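Local coordinates for beta-glucanase (Podospora anserina, PDB 4LE4), which probably hydrolyses the glycosidic bonds of beta-glucans as a member of glycoside hydrolase family 131, at residues A108-T111 with T112-H115; L187-K190 with V191-K195. All coordinates share one frame; numbering follows the deposited sequence.

How the contacts relate
The two contacts are separate local features of one catalytic domain of the concanavalin clan, built from antiparallel beta sheets. Contact 1 (108-115) is a turn in the connection between strand 94-102 of one sheet and strand 115-120 of the other. Contact 2 (187-195) is a bulged corner in strand 188-195, which pairs with strand 175-182 to form a hairpin in the sheet that also holds strand 94-102. The centres of contact 1 and contact 2 lie 26 Å apart. Their nearest atoms are about 17 Å apart, so they do not touch. The first is partly buried, with its histidine bonded to strand 222-233; the second is a surface contact about 17 Å from the centre of the chain.

Contact 1: A108-T111 with T112-H115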
ATOM      1  N   ALA A 108      -8.157  10.394  10.539  1.00 15.43           N
ATOM      2  CA  ALA A 108      -6.746  10.358  10.173  1.00 16.53           C
ATOM      3  C   ALA A 108      -6.009   9.287  10.966  1.00 16.18           C
ATOM      4  O   ALA A 108      -6.341   9.010  12.111  1.00 17.09           O
ATOM      5  CB  ALA A 108      -6.113  11.713  10.438  1.00 17.13           C
ATOM      6  N   PRO A 109      -4.984   8.669  10.367  1.00 16.00           N
ATOM      7  CA  PRO A 109      -4.256   7.644  11.128  1.00 16.26           C
ATOM      8  C   PRO A 109      -3.644   8.288  12.386  1.00 15.96           C
ATOM      9  O   PRO A 109      -3.178   9.438  12.352  1.00 14.26           O
ATOM     10  CB  PRO A 109      -3.186   7.155  10.133  1.00 17.85           C
ATOM     11  CG  PRO A 109      -3.073   8.250   9.139  1.00 19.17           C
ATOM     12  CD  PRO A 109      -4.517   8.717   8.976  1.00 16.10           C
ATOM     13  N   ALA A 110      -3.670   7.549  13.484  1.00 15.44           N
ATOM     14  CA  ALA A 110      -3.142   8.035  14.764  1.00 14.35           C
ATOM     15  C   ALA A 110      -1.620   8.235  14.673  1.00 14.49           C
ATOM     16  O   ALA A 110      -0.894   7.286  14.338  1.00 13.89           O
ATOM     17  CB  ALA A 110      -3.461   7.025  15.848  1.00 15.05           C
ATOM     18  N   THR A 111      -1.137   9.440  14.967  1.00 13.23           N
ATOM     19  CA  THR A 111       0.307   9.673  14.890  1.00 14.34           C
ATOM     20  C   THR A 111       1.060   9.088  16.103  1.00 15.14           C
ATOM     21  O   THR A 111       2.287   9.054  16.111  1.00 15.41           O
ATOM     22  CB  THR A 111       0.632  11.152  14.786  1.00 15.62           C
ATOM     23  OG1 THR A 111       0.079  11.836  15.919  1.00 15.10           O
ATOM     24  CG2 THR A 111       0.066  11.740  13.459  1.00 18.41           C
ATOM     25  N   THR A 112       0.314   8.617  17.102  1.00 14.30           N
ATOM     26  CA  THR A 112       0.903   8.039  18.314  1.00 13.62           C
ATOM     27  C   THR A 112       1.181   6.551  18.196  1.00 13.52           C
ATOM     28  O   THR A 112       1.746   5.947  19.116  1.00 10.37           O
ATOM     29  CB  THR A 112      -0.040   8.221  19.514  1.00 17.71           C
ATOM     30  OG1 THR A 112      -1.361   7.799  19.124  1.00 18.14           O
ATOM     31  CG2 THR A 112      -0.049   9.672  19.971  1.00 17.31           C
ATOM     32  N   ARG A 113       0.792   5.957  17.065  1.00 11.74           N
ATOM     33  CA  ARG A 113       0.981   4.525  16.855  1.00 11.39           C
ATOM     34  C   ARG A 113       1.686   4.222  15.561  1.00 11.75           C
ATOM     35  O   ARG A 113       1.456   4.884  14.561  1.00 12.38           O
ATOM     36  CB  ARG A 113      -0.364   3.807  16.851  1.00 10.83           C
ATOM     37  CG  ARG A 113      -0.992   3.821  18.240  1.00 13.53           C
ATOM     38  CD  ARG A 113      -2.439   3.382  18.202  1.00 13.52           C
ATOM     39  NE  ARG A 113      -2.590   1.957  17.958  1.00 12.96           N
ATOM     40  CZ  ARG A 113      -3.772   1.360  17.975  1.00 14.42           C
ATOM     41  NH1 ARG A 113      -4.852   2.085  18.228  1.00 15.15           N
ATOM     42  NH2 ARG A 113      -3.888   0.064  17.725  1.00 17.19           N
ATOM     43  N   GLU A 114       2.516   3.187  15.580  1.00  9.57           N
ATOM     44  CA  GLU A 114       3.244   2.829  14.369  1.00  9.59           C
ATOM     45  C   GLU A 114       2.331   2.133  13.354  1.00  8.29           C
ATOM     46  O   GLU A 114       1.535   1.270  13.711  1.00  9.77           O
ATOM     47  CB  GLU A 114       4.422   1.920  14.722  1.00 10.24           C
ATOM     48  CG  GLU A 114       5.134   1.312  13.499  1.00 12.47           C
ATOM     49  CD  GLU A 114       6.380   0.478  13.886  1.00 17.02           C
ATOM     50  OE1 GLU A 114       6.847   0.546  15.051  1.00 20.37           O
ATOM     51  OE2 GLU A 114       6.901  -0.235  13.015  1.00 15.57           O
ATOM     52  N   HIS A 115       2.449   2.527  12.084  1.00 10.57           N
ATOM     53  CA  HIS A 115       1.682   1.894  11.013  1.00  9.02           C
ATOM     54  C   HIS A 115       2.710   1.378  10.038  1.00  8.41           C
ATOM     55  O   HIS A 115       3.725   2.035   9.818  1.00  8.28           O
ATOM     56  CB  HIS A 115       0.803   2.902  10.261  1.00  8.72           C
ATOM     57  CG  HIS A 115      -0.293   3.488  11.098  1.00 10.63           C
ATOM     58  ND1 HIS A 115      -0.049   4.356  12.145  1.00 11.65           N
ATOM     59  CD2 HIS A 115      -1.635   3.350  11.028  1.00 11.93           C
ATOM     60  CE1 HIS A 115      -1.201   4.730  12.681  1.00 10.77           C
ATOM     61  NE2 HIS A 115      -2.178   4.133  12.022  1.00 12.99           N
TER
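Pro-109 sets its CB 3.7 Å from NE2 of His-115, meeting the imidazole obliquely, while its ring also packs on Glu-222 and Phe-224 of strand 222-233. Next along the chain, Ala-110 opens a type I beta turn that runs to Arg-113. Its O accepts a weak, long bond from Arg-113 N (3.5 Å), although the N-H points at it almost straight (165°). The same oxygen lies 3.1 Å from His-115 CE1, at the edge of the ring and near its plane. With CG anti to the carbonyl carbon (chi1 -66°), His-115 places its ring against the open end of the turn, and ND1 makes a weak bond of 2.9 Å to Arg-113 O. NE2, at the far end, bonds Glu-222 OE1. Thr-111 and Thr-112 form the corner of the turn, where Thr-112 OG1 comes within 4.0 Å of Ala-110 CB. A leucine in place of His-115 would probably leave Arg-113 O and Glu-222 without this partner and the turn less firmly tied to strand 222-233. The turn's own closing bond being weak, its shape probably relies on the imidazole spanning the two carbonyl oxygens at its open end and on Arg-113, whose side chain is anchored by Leu-212 O and Asp-219.

Contact 2: L187-K190 with V191-K195; sequences LTRK and VAPVK
Arg-189 NH2 forms a salt bridge with Glu-168 OE1 of strand 163-170, and the guanidinium so held turns one face to CD of Pro-193. Pro-193 CD sits above the centre of that face, 3.6 Å from Arg-189 CZ, and the two side chains cross at about a right angle. CG of Arg-189 stands anti to the backbone N (chi1 171°), which sends the chain forward along the strand; a bend at chi3 (-83°) then turns the flat end to the proline. On the way the aliphatic part skirts the backbone: Arg-189 CG passes 3.6 Å from Val-191 O, and CD lies 3.9 Å from Ala-192 CA.

Between Arg-189 and Pro-193 the strand turns a corner at Val-191. Lys-190 and Val-191 both face Phe-178 of strand 175-182 in a classic beta bulge, each with a backbone hydrogen bond to that residue. The short strand axes on the two sides of the corner diverge by 41°. At the bulge Val-191 CG2 packs closely on the preceding carbonyl, 3.2 Å from Lys-190 O, and its side chain also meets Trp-145 and Trp-153. The Lys-190 side chain is extended beyond CG and touches His-180 and Trp-153. Pro-193 in turn rests on Thr-175 across the hairpin.

Between the segments themselves the contact is thus one of van der Waals packing, with arginine methylenes and a guanidinium face against backbone atoms and a proline carbon. The salt bridge reaches across the sheet to Glu-168, beyond the neighbouring strand 175-182, and, with one amino group so held, the guanidinium is probably less free to turn away from Pro-193.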
ATOM      1  N   LEU A 187       6.640  10.223 -11.445  1.00 11.88           N
ATOM      2  CA  LEU A 187       7.542   9.614 -10.466  1.00 11.52           C
ATOM      3  C   LEU A 187       9.011   9.940 -10.776  1.00 13.55           C
ATOM      4  O   LEU A 187       9.417   9.921 -11.940  1.00 12.13           O
ATOM      5  CB  LEU A 187       7.422   8.085 -10.520  1.00 11.65           C
ATOM      6  CG  LEU A 187       6.072   7.443 -10.174  1.00 12.68           C
ATOM      7  CD1 LEU A 187       6.144   5.926 -10.406  1.00 13.23           C
ATOM      8  CD2 LEU A 187       5.735   7.741  -8.720  1.00 13.08           C
ATOM      9  N   THR A 188       9.800  10.252  -9.754  1.00 10.83           N
ATOM     10  CA  THR A 188      11.225  10.425  -9.980  1.00 13.46           C
ATOM     11  C   THR A 188      11.897   9.566  -8.910  1.00 12.99           C
ATOM     12  O   THR A 188      11.284   9.264  -7.864  1.00 10.69           O
ATOM     13  CB  THR A 188      11.728  11.909  -9.923  1.00 13.88           C
ATOM     14  OG1 THR A 188      11.420  12.490  -8.656  1.00 14.51           O
ATOM     15  CG2 THR A 188      11.106  12.718 -11.072  1.00 15.77           C
ATOM     16  N   ARG A 189      13.119   9.109  -9.184  1.00 13.90           N
ATOM     17  CA  ARG A 189      13.808   8.248  -8.231  1.00 16.23           C
ATOM     18  C   ARG A 189      14.412   9.104  -7.129  1.00 16.85           C
ATOM     19  O   ARG A 189      15.312   9.936  -7.358  1.00 18.55           O
ATOM     20  CB  ARG A 189      14.909   7.432  -8.898  1.00 18.61           C
ATOM     21  CG  ARG A 189      15.748   6.706  -7.874  1.00 24.01           C
ATOM     22  CD  ARG A 189      17.070   6.231  -8.454  1.00 28.12           C
ATOM     23  NE  ARG A 189      16.892   4.973  -9.156  1.00 31.49           N
ATOM     24  CZ  ARG A 189      17.893   4.293  -9.713  1.00 34.45           C
ATOM     25  NH1 ARG A 189      19.132   4.778  -9.640  1.00 33.14           N
ATOM     26  NH2 ARG A 189      17.658   3.125 -10.319  1.00 31.87           N
ATOM     27  N   LYS A 190      13.918   8.902  -5.922  1.00 15.21           N
ATOM     28  CA  LYS A 190      14.384   9.691  -4.808  1.00 13.39           C
ATOM     29  C   LYS A 190      15.438   9.026  -3.920  1.00 15.11           C
ATOM     30  O   LYS A 190      16.103   9.714  -3.138  1.00 14.79           O
ATOM     31  CB  LYS A 190      13.184  10.173  -4.020  1.00 13.39           C
ATOM     32  CG  LYS A 190      12.359  11.149  -4.906  1.00 13.07           C
ATOM     33  CD  LYS A 190      11.188  11.822  -4.211  1.00 13.45           C
ATOM     34  CE  LYS A 190      10.418  12.683  -5.249  1.00 15.59           C
ATOM     35  NZ  LYS A 190       9.263  13.428  -4.665  1.00 11.48           N
ATOM     36  N   VAL A 191      15.565   7.708  -4.034  1.00 13.31           N
ATOM     37  CA  VAL A 191      16.605   6.951  -3.321  1.00 14.50           C
ATOM     38  C   VAL A 191      17.088   5.823  -4.260  1.00 14.17           C
ATOM     39  O   VAL A 191      16.294   5.008  -4.749  1.00 14.22           O
ATOM     40  CB  VAL A 191      16.110   6.309  -1.996  1.00 14.16           C
ATOM     41  CG1 VAL A 191      17.274   5.624  -1.292  1.00 14.29           C
ATOM     42  CG2 VAL A 191      15.494   7.369  -1.089  1.00 12.99           C
ATOM     43  N   ALA A 192      18.380   5.837  -4.569  1.00 15.90           N
ATOM     44  CA  ALA A 192      18.997   4.807  -5.407  1.00 15.98           C
ATOM     45  C   ALA A 192      18.830   3.449  -4.695  1.00 16.30           C
ATOM     46  O   ALA A 192      18.768   3.391  -3.463  1.00 16.94           O
ATOM     47  CB  ALA A 192      20.494   5.124  -5.594  1.00 18.03           C
ATOM     48  N   PRO A 193      18.791   2.334  -5.456  1.00 17.13           N
ATOM     49  CA  PRO A 193      18.620   1.014  -4.821  1.00 17.61           C
ATOM     50  C   PRO A 193      19.513   0.745  -3.617  1.00 19.01           C
ATOM     51  O   PRO A 193      20.737   0.968  -3.675  1.00 16.43           O
ATOM     52  CB  PRO A 193      18.872   0.044  -5.966  1.00 18.28           C
ATOM     53  CG  PRO A 193      18.349   0.821  -7.167  1.00 19.34           C
ATOM     54  CD  PRO A 193      18.933   2.200  -6.914  1.00 16.57           C
ATOM     55  N   VAL A 194      18.870   0.272  -2.541  1.00 15.67           N
ATOM     56  CA  VAL A 194      19.488  -0.050  -1.260  1.00 15.67           C
ATOM     57  C   VAL A 194      19.514  -1.574  -1.077  1.00 15.67           C
ATOM     58  O   VAL A 194      18.527  -2.246  -1.372  1.00 13.25           O
ATOM     59  CB  VAL A 194      18.651   0.557  -0.094  1.00 16.60           C
ATOM     60  CG1 VAL A 194      19.247   0.182   1.239  1.00 19.21           C
ATOM     61  CG2 VAL A 194      18.576   2.042  -0.246  1.00 17.92           C
ATOM     62  N   LYS A 195      20.628  -2.111  -0.575  1.00 16.94           N
ATOM     63  CA  LYS A 195      20.766  -3.560  -0.369  1.00 18.58           C
ATOM     64  C   LYS A 195      20.028  -4.076   0.860  1.00 17.49           C
ATOM     65  O   LYS A 195      20.073  -3.451   1.909  1.00 18.37           O
ATOM     66  CB  LYS A 195      22.243  -3.953  -0.193  1.00 21.33           C
ATOM     67  CG  LYS A 195      23.122  -3.840  -1.411  1.00 25.55           C
ATOM     68  CD  LYS A 195      24.326  -4.771  -1.238  1.00 29.13           C
ATOM     69  CE  LYS A 195      25.460  -4.516  -2.248  1.00 33.76           C
ATOM     70  NZ  LYS A 195      26.174  -3.221  -2.008  1.00 35.61           N
TER